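Local atomic coordinates of putative OmpA family lipoprotein (Burkholderia cenocepacia, PDB entry 5LKW), a protein that probably works in the Tol-Pal system that keeps the outer membrane intact and draws it inward at cell division, its periplasmic OmpA-like domain binding diaminopimelic acid, a peptidoglycan component. Residues R16-K28 / Y64-R78. Residues are numbered along the deposited sequence; the frame is centred on the assembly and turned at random.
Sequences RSIYFDFDSYSVK and YNLALGQKRAEAVRR. With API (2,6-diaminopimelic acid), chain C.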
loop_
_atom_site.group_PDB
_atom_site.type_symbol
_atom_site.label_atom_id
_atom_site.label_comp_id
_atom_site.label_asym_id
_atom_site.label_seq_id
_atom_site.Cartn_x
_atom_site.Cartn_y
_atom_site.Cartn_z
ATOM N N ARG A 16 -7.529 3.506 -0.018
ATOM C CA ARG A 16 -6.403 2.957 0.732
ATOM C C ARG A 16 -5.537 1.933 0.003
ATOM O O ARG A 16 -4.704 1.280 0.623
ATOM C CB ARG A 16 -6.892 2.409 2.092
ATOM C CG ARG A 16 -7.141 3.567 3.005
ATOM C CD ARG A 16 -7.722 3.261 4.364
ATOM N NE ARG A 16 -8.630 4.368 4.767
ATOM C CZ ARG A 16 -9.311 4.395 5.916
ATOM N NH1 ARG A 16 -9.178 3.407 6.784
ATOM N NH2 ARG A 16 -10.138 5.404 6.196
ATOM N N SER A 17 -5.700 1.799 -1.308
ATOM C CA SER A 17 -4.896 0.839 -2.038
ATOM C C SER A 17 -4.109 1.568 -3.153
ATOM O O SER A 17 -4.661 2.464 -3.808
ATOM C CB SER A 17 -5.826 -0.206 -2.647
ATOM O OG SER A 17 -6.411 -1.066 -1.674
ATOM N N ILE A 18 -2.858 1.164 -3.370
ATOM C CA ILE A 18 -1.997 1.616 -4.468
ATOM C C ILE A 18 -1.771 0.362 -5.322
ATOM O O ILE A 18 -1.378 -0.649 -4.819
ATOM C CB ILE A 18 -0.616 2.174 -3.973
ATOM C CG1 ILE A 18 -0.769 3.461 -3.173
ATOM C CG2 ILE A 18 0.307 2.476 -5.134
ATOM C CD1 ILE A 18 -1.490 3.286 -1.871
ATOM N N TYR A 19 -2.016 0.454 -6.618
ATOM C CA TYR A 19 -1.770 -0.645 -7.560
ATOM C C TYR A 19 -0.529 -0.477 -8.428
ATOM O O TYR A 19 -0.081 0.657 -8.709
ATOM C CB TYR A 19 -2.972 -0.749 -8.471
ATOM C CG TYR A 19 -4.217 -1.131 -7.702
ATOM C CD1 TYR A 19 -4.620 -2.505 -7.593
ATOM C CD2 TYR A 19 -4.970 -0.146 -7.070
ATOM C CE1 TYR A 19 -5.816 -2.865 -6.946
ATOM C CE2 TYR A 19 -6.189 -0.480 -6.407
ATOM C CZ TYR A 19 -6.607 -1.834 -6.359
ATOM O OH TYR A 19 -7.792 -2.120 -5.666
ATOM N N PHE A 20 0.038 -1.614 -8.829
ATOM C CA PHE A 20 1.324 -1.654 -9.487
ATOM C C PHE A 20 1.264 -2.414 -10.836
ATOM O O PHE A 20 0.470 -3.344 -11.026
ATOM C CB PHE A 20 2.382 -2.336 -8.556
ATOM C CG PHE A 20 2.663 -1.571 -7.289
ATOM C CD1 PHE A 20 3.730 -0.654 -7.207
ATOM C CD2 PHE A 20 1.853 -1.785 -6.160
ATOM C CE1 PHE A 20 3.973 0.082 -5.945
ATOM C CE2 PHE A 20 2.065 -1.126 -4.987
ATOM C CZ PHE A 20 3.101 -0.138 -4.878
ATOM N N ASP A 21 2.151 -2.044 -11.753
ATOM C CA ASP A 21 2.340 -2.810 -12.968
ATOM C C ASP A 21 3.034 -4.150 -12.705
ATOM O O ASP A 21 3.631 -4.384 -11.647
ATOM C CB ASP A 21 3.162 -2.005 -13.971
ATOM C CG ASP A 21 2.368 -0.902 -14.567
ATOM O OD1 ASP A 21 1.135 -0.855 -14.316
ATOM O OD2 ASP A 21 2.988 -0.115 -15.274
ATOM N N PHE A 22 2.968 -5.008 -13.710
ATOM C CA PHE A 22 3.501 -6.333 -13.620
ATOM C C PHE A 22 4.966 -6.220 -13.240
ATOM O O PHE A 22 5.717 -5.483 -13.886
ATOM C CB PHE A 22 3.279 -6.995 -14.987
ATOM C CG PHE A 22 4.361 -7.916 -15.428
ATOM C CD1 PHE A 22 4.261 -9.290 -15.189
ATOM C CD2 PHE A 22 5.445 -7.423 -16.188
ATOM C CE1 PHE A 22 5.269 -10.172 -15.653
ATOM C CE2 PHE A 22 6.449 -8.270 -16.638
ATOM C CZ PHE A 22 6.371 -9.654 -16.365
ATOM N N ASP A 23 5.362 -6.921 -12.180
ATOM C CA ASP A 23 6.738 -6.949 -11.789
ATOM C C ASP A 23 7.251 -5.560 -11.335
ATOM O O ASP A 23 8.453 -5.351 -11.154
ATOM C CB ASP A 23 7.557 -7.455 -12.988
ATOM C CG ASP A 23 8.439 -8.601 -12.659
ATOM O OD1 ASP A 23 8.527 -8.993 -11.452
ATOM O OD2 ASP A 23 9.032 -9.131 -13.641
ATOM N N SER A 24 6.369 -4.609 -11.093
ATOM C CA SER A 24 6.874 -3.318 -10.666
ATOM C C SER A 24 6.570 -2.979 -9.214
ATOM O O SER A 24 5.517 -3.337 -8.668
ATOM C CB SER A 24 6.386 -2.235 -11.629
ATOM O OG SER A 24 6.576 -0.901 -11.140
ATOM N N TYR A 25 7.518 -2.296 -8.583
ATOM C CA TYR A 25 7.223 -1.564 -7.364
ATOM C C TYR A 25 7.257 -0.060 -7.496
ATOM O O TYR A 25 7.368 0.595 -6.471
ATOM C CB TYR A 25 8.073 -2.038 -6.179
ATOM C CG TYR A 25 9.559 -1.983 -6.429
ATOM C CD1 TYR A 25 10.303 -0.859 -6.082
ATOM C CD2 TYR A 25 10.219 -3.061 -6.998
ATOM C CE1 TYR A 25 11.688 -0.796 -6.330
ATOM C CE2 TYR A 25 11.584 -3.017 -7.243
ATOM C CZ TYR A 25 12.324 -1.885 -6.899
ATOM O OH TYR A 25 13.688 -1.864 -7.135
ATOM N N SER A 26 7.142 0.505 -8.722
ATOM C CA SER A 26 7.043 1.970 -8.875
ATOM C C SER A 26 5.674 2.475 -8.464
ATOM O O SER A 26 4.649 2.022 -9.013
ATOM C CB SER A 26 7.214 2.431 -10.320
ATOM O OG SER A 26 8.330 1.786 -10.899
ATOM N N VAL A 27 5.672 3.481 -7.619
ATOM C CA VAL A 27 4.448 4.185 -7.248
ATOM C C VAL A 27 4.254 5.237 -8.292
ATOM O O VAL A 27 4.987 6.207 -8.324
ATOM C CB VAL A 27 4.503 4.824 -5.831
ATOM C CG1 VAL A 27 3.261 5.654 -5.541
ATOM C CG2 VAL A 27 4.663 3.764 -4.822
ATOM N N LYS A 28 3.304 5.003 -9.190
ATOM C CA LYS A 28 3.066 5.940 -10.308
ATOM C C LYS A 28 2.658 7.372 -9.824
ATOM O O LYS A 28 2.064 7.539 -8.735
ATOM C CB LYS A 28 2.023 5.372 -11.244
ATOM C CG LYS A 28 2.458 4.138 -12.027
ATOM C CD LYS A 28 1.270 3.684 -12.843
ATOM C CE LYS A 28 1.062 2.151 -12.805
ATOM N NZ LYS A 28 -0.199 1.770 -13.555
ATOM N N TYR A 64 10.182 -14.945 -4.561
ATOM C CA TYR A 64 10.198 -13.771 -5.438
ATOM C C TYR A 64 9.135 -12.697 -4.993
ATOM O O TYR A 64 9.437 -11.487 -4.853
ATOM C CB TYR A 64 10.032 -14.149 -6.934
ATOM C CG TYR A 64 10.171 -12.957 -7.863
ATOM C CD1 TYR A 64 11.420 -12.579 -8.341
ATOM C CD2 TYR A 64 9.053 -12.184 -8.231
ATOM C CE1 TYR A 64 11.573 -11.466 -9.195
ATOM C CE2 TYR A 64 9.189 -11.046 -9.049
ATOM C CZ TYR A 64 10.461 -10.694 -9.527
ATOM O OH TYR A 64 10.649 -9.584 -10.345
ATOM N N ASN A 65 7.915 -13.177 -4.786
ATOM C CA ASN A 65 6.757 -12.347 -4.532
ATOM C C ASN A 65 6.704 -11.805 -3.114
ATOM O O ASN A 65 6.186 -10.716 -2.876
ATOM C CB ASN A 65 5.495 -13.152 -4.777
ATOM C CG ASN A 65 5.172 -13.241 -6.264
ATOM O OD1 ASN A 65 5.094 -12.203 -6.940
ATOM N ND2 ASN A 65 5.031 -14.481 -6.797
ATOM N N LEU A 66 7.258 -12.559 -2.183
ATOM C CA LEU A 66 7.515 -11.994 -0.877
ATOM C C LEU A 66 8.447 -10.780 -0.996
ATOM O O LEU A 66 8.168 -9.753 -0.401
ATOM C CB LEU A 66 8.118 -13.067 0.066
ATOM C CG LEU A 66 7.905 -12.740 1.527
ATOM C CD1 LEU A 66 6.431 -13.110 2.015
ATOM C CD2 LEU A 66 9.019 -13.419 2.384
ATOM N N ALA A 67 9.555 -10.917 -1.735
ATOM C CA ALA A 67 10.506 -9.809 -1.939
ATOM C C ALA A 67 9.836 -8.637 -2.678
ATOM O O ALA A 67 9.954 -7.494 -2.260
ATOM C CB ALA A 67 11.747 -10.282 -2.699
ATOM N N LEU A 68 9.099 -8.954 -3.758
ATOM C CA LEU A 68 8.339 -7.960 -4.503
ATOM C C LEU A 68 7.298 -7.236 -3.601
ATOM O O LEU A 68 7.231 -5.980 -3.547
ATOM C CB LEU A 68 7.676 -8.635 -5.731
ATOM C CG LEU A 68 6.768 -7.714 -6.570
ATOM C CD1 LEU A 68 7.534 -6.443 -6.990
ATOM C CD2 LEU A 68 6.269 -8.476 -7.805
ATOM N N GLY A 69 6.485 -7.995 -2.894
ATOM C CA GLY A 69 5.538 -7.360 -1.958
ATOM C C GLY A 69 6.236 -6.391 -0.997
ATOM O O GLY A 69 5.730 -5.324 -0.748
ATOM N N GLN A 70 7.395 -6.781 -0.445
ATOM C CA GLN A 70 8.151 -5.911 0.473
ATOM C C GLN A 70 8.516 -4.599 -0.186
ATOM O O GLN A 70 8.306 -3.506 0.382
ATOM C CB GLN A 70 9.386 -6.644 1.104
ATOM C CG GLN A 70 10.048 -5.862 2.234
ATOM C CD GLN A 70 9.125 -5.528 3.423
ATOM O OE1 GLN A 70 8.328 -6.340 3.856
ATOM N NE2 GLN A 70 9.305 -4.337 3.999
ATOM N N LYS A 71 9.011 -4.683 -1.405
ATOM C CA LYS A 71 9.454 -3.504 -2.129
ATOM C C LYS A 71 8.286 -2.554 -2.434
ATOM O O LYS A 71 8.401 -1.321 -2.316
ATOM C CB LYS A 71 10.202 -3.938 -3.390
ATOM C CG LYS A 71 11.737 -4.186 -3.159
ATOM C CD LYS A 71 12.383 -4.737 -4.422
ATOM C CE LYS A 71 13.925 -4.425 -4.500
ATOM N NZ LYS A 71 14.525 -4.712 -3.154
ATOM N N ARG A 72 7.141 -3.127 -2.787
ATOM C CA ARG A 72 5.858 -2.357 -2.888
ATOM C C ARG A 72 5.486 -1.635 -1.561
ATOM O O ARG A 72 5.139 -0.454 -1.545
ATOM C CB ARG A 72 4.741 -3.313 -3.338
ATOM C CG ARG A 72 4.954 -3.831 -4.772
ATOM C CD ARG A 72 3.831 -4.700 -5.328
ATOM N NE ARG A 72 3.991 -4.844 -6.785
ATOM C CZ ARG A 72 3.602 -5.899 -7.514
ATOM N NH1 ARG A 72 2.973 -6.956 -6.982
ATOM N NH2 ARG A 72 3.826 -5.890 -8.805
ATOM N N ALA A 73 5.586 -2.315 -0.433
ATOM C CA ALA A 73 5.175 -1.641 0.811
ATOM C C ALA A 73 6.157 -0.471 1.130
ATOM O O ALA A 73 5.739 0.615 1.636
ATOM C CB ALA A 73 5.037 -2.654 1.963
ATOM N N GLU A 74 7.412 -0.666 0.745
ATOM C CA GLU A 74 8.530 0.241 1.042
ATOM C C GLU A 74 8.475 1.450 0.143
ATOM O O GLU A 74 8.641 2.587 0.625
ATOM C CB GLU A 74 9.889 -0.470 0.958
ATOM C CG GLU A 74 10.124 -1.419 2.156
ATOM C CD GLU A 74 11.455 -2.197 2.119
ATOM O OE1 GLU A 74 12.112 -2.284 1.038
ATOM O OE2 GLU A 74 11.799 -2.757 3.193
ATOM N N ALA A 75 8.188 1.206 -1.151
ATOM C CA ALA A 75 7.841 2.262 -2.092
ATOM C C ALA A 75 6.737 3.237 -1.577
ATOM O O ALA A 75 6.855 4.450 -1.728
ATOM C CB ALA A 75 7.500 1.656 -3.477
ATOM N N VAL A 76 5.674 2.721 -0.953
ATOM C CA VAL A 76 4.594 3.553 -0.403
ATOM C C VAL A 76 5.066 4.308 0.882
ATOM O O VAL A 76 4.831 5.508 1.034
ATOM C CB VAL A 76 3.341 2.696 -0.095
ATOM C CG1 VAL A 76 2.279 3.517 0.644
ATOM C CG2 VAL A 76 2.760 2.007 -1.402
ATOM N N ARG A 77 5.677 3.584 1.788
ATOM C CA ARG A 77 6.291 4.156 3.025
ATOM C C ARG A 77 7.252 5.278 2.654
ATOM O O ARG A 77 7.135 6.394 3.150
ATOM C CB ARG A 77 6.987 3.053 3.860
ATOM C CG ARG A 77 7.624 3.570 5.214
ATOM C CD ARG A 77 8.643 2.606 5.792
ATOM N NE ARG A 77 9.769 2.557 4.861
ATOM C CZ ARG A 77 10.669 1.584 4.760
ATOM N NH1 ARG A 77 10.635 0.514 5.555
ATOM N NH2 ARG A 77 11.614 1.692 3.827
ATOM N N ARG A 78 8.141 5.002 1.703
ATOM C CA ARG A 78 9.104 5.976 1.226
ATOM C C ARG A 78 8.445 7.244 0.680
ATOM O O ARG A 78 8.862 8.378 1.003
ATOM C CB ARG A 78 9.994 5.321 0.162
ATOM C CG ARG A 78 10.655 6.297 -0.792
ATOM C CD ARG A 78 11.844 5.655 -1.516
ATOM N NE ARG A 78 11.390 4.888 -2.665
ATOM C CZ ARG A 78 11.339 3.554 -2.735
ATOM N NH1 ARG A 78 11.725 2.787 -1.715
ATOM N NH2 ARG A 78 10.889 2.986 -3.851
HETATM C C API C . 3.690 -9.240 -9.682
HETATM C CA API C . 4.379 -10.505 -10.134
HETATM C C3 API C . 4.305 -10.871 -11.617
HETATM C C4 API C . 5.086 -12.184 -11.834
HETATM C C5 API C . 6.120 -12.145 -12.974
HETATM C C6 API C . 7.014 -13.396 -13.062
HETATM O O API C . 2.971 -9.370 -8.700
HETATM O OXT API C . 3.807 -8.110 -10.208
HETATM N N API C . 3.733 -11.587 -9.394
HETATM O O HOH W 1 9.505 2.713 -6.191
#
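Arg72 runs across one face of the Phe20 ring and on into the diaminopimelate pocket; its carbons pack on the ring and its nitrogens go to carbonyls and the ligand. CB lies 3.8 Å from Phe20 CE2. CG sits squarely over the ring face, a CH-pi contact 3.8 Å from the centroid and 5° off the normal, while on another flank it touches CB of Tyr25. CD slides on toward Phe20 CD2, the chain being extended from CG to NE. There NE gives a hydrogen bond of 2.9 Å to Ser24 O, and NH2 shares that same oxygen, so the NE/NH2 side of the guanidinium grips one atom lying in its plane and its rotation is fixed. The outer nitrogens then take the ligand's carboxylate: NH2 to OXT at 2.6 Å, NH1 to O. NH1 also bonds to Asn55 O, and Leu68 CD2 lies over the rim of one guanidinium face. This is the peptidoglycan-binding site of the OmpA-like fold, where the loop after strand 17-19 closes over helix 62-82. The type II turn from Asp21 to Ser24 presents Asp23 N to OXT at 2.8 Å, and Asn65 OD1 accepts from the ligand's amino group. At the pocket rim the hydroxyl of Tyr64 donates a very short bond, 2.5 Å, to Asp23 OD1, with carboxylate and ring planes 55° apart. Back in the loop, Tyr25 has CG between its backbone N and carbonyl carbon (chi1 56°), its ring laid across the aliphatic part of Lys71; Lys71 CD comes within 3.4 Å of Tyr25 CE2. Val27 CG2 rests on Ala75 CB, and Val76 CG2 packs against Phe20 CZ and Ile18 CG1.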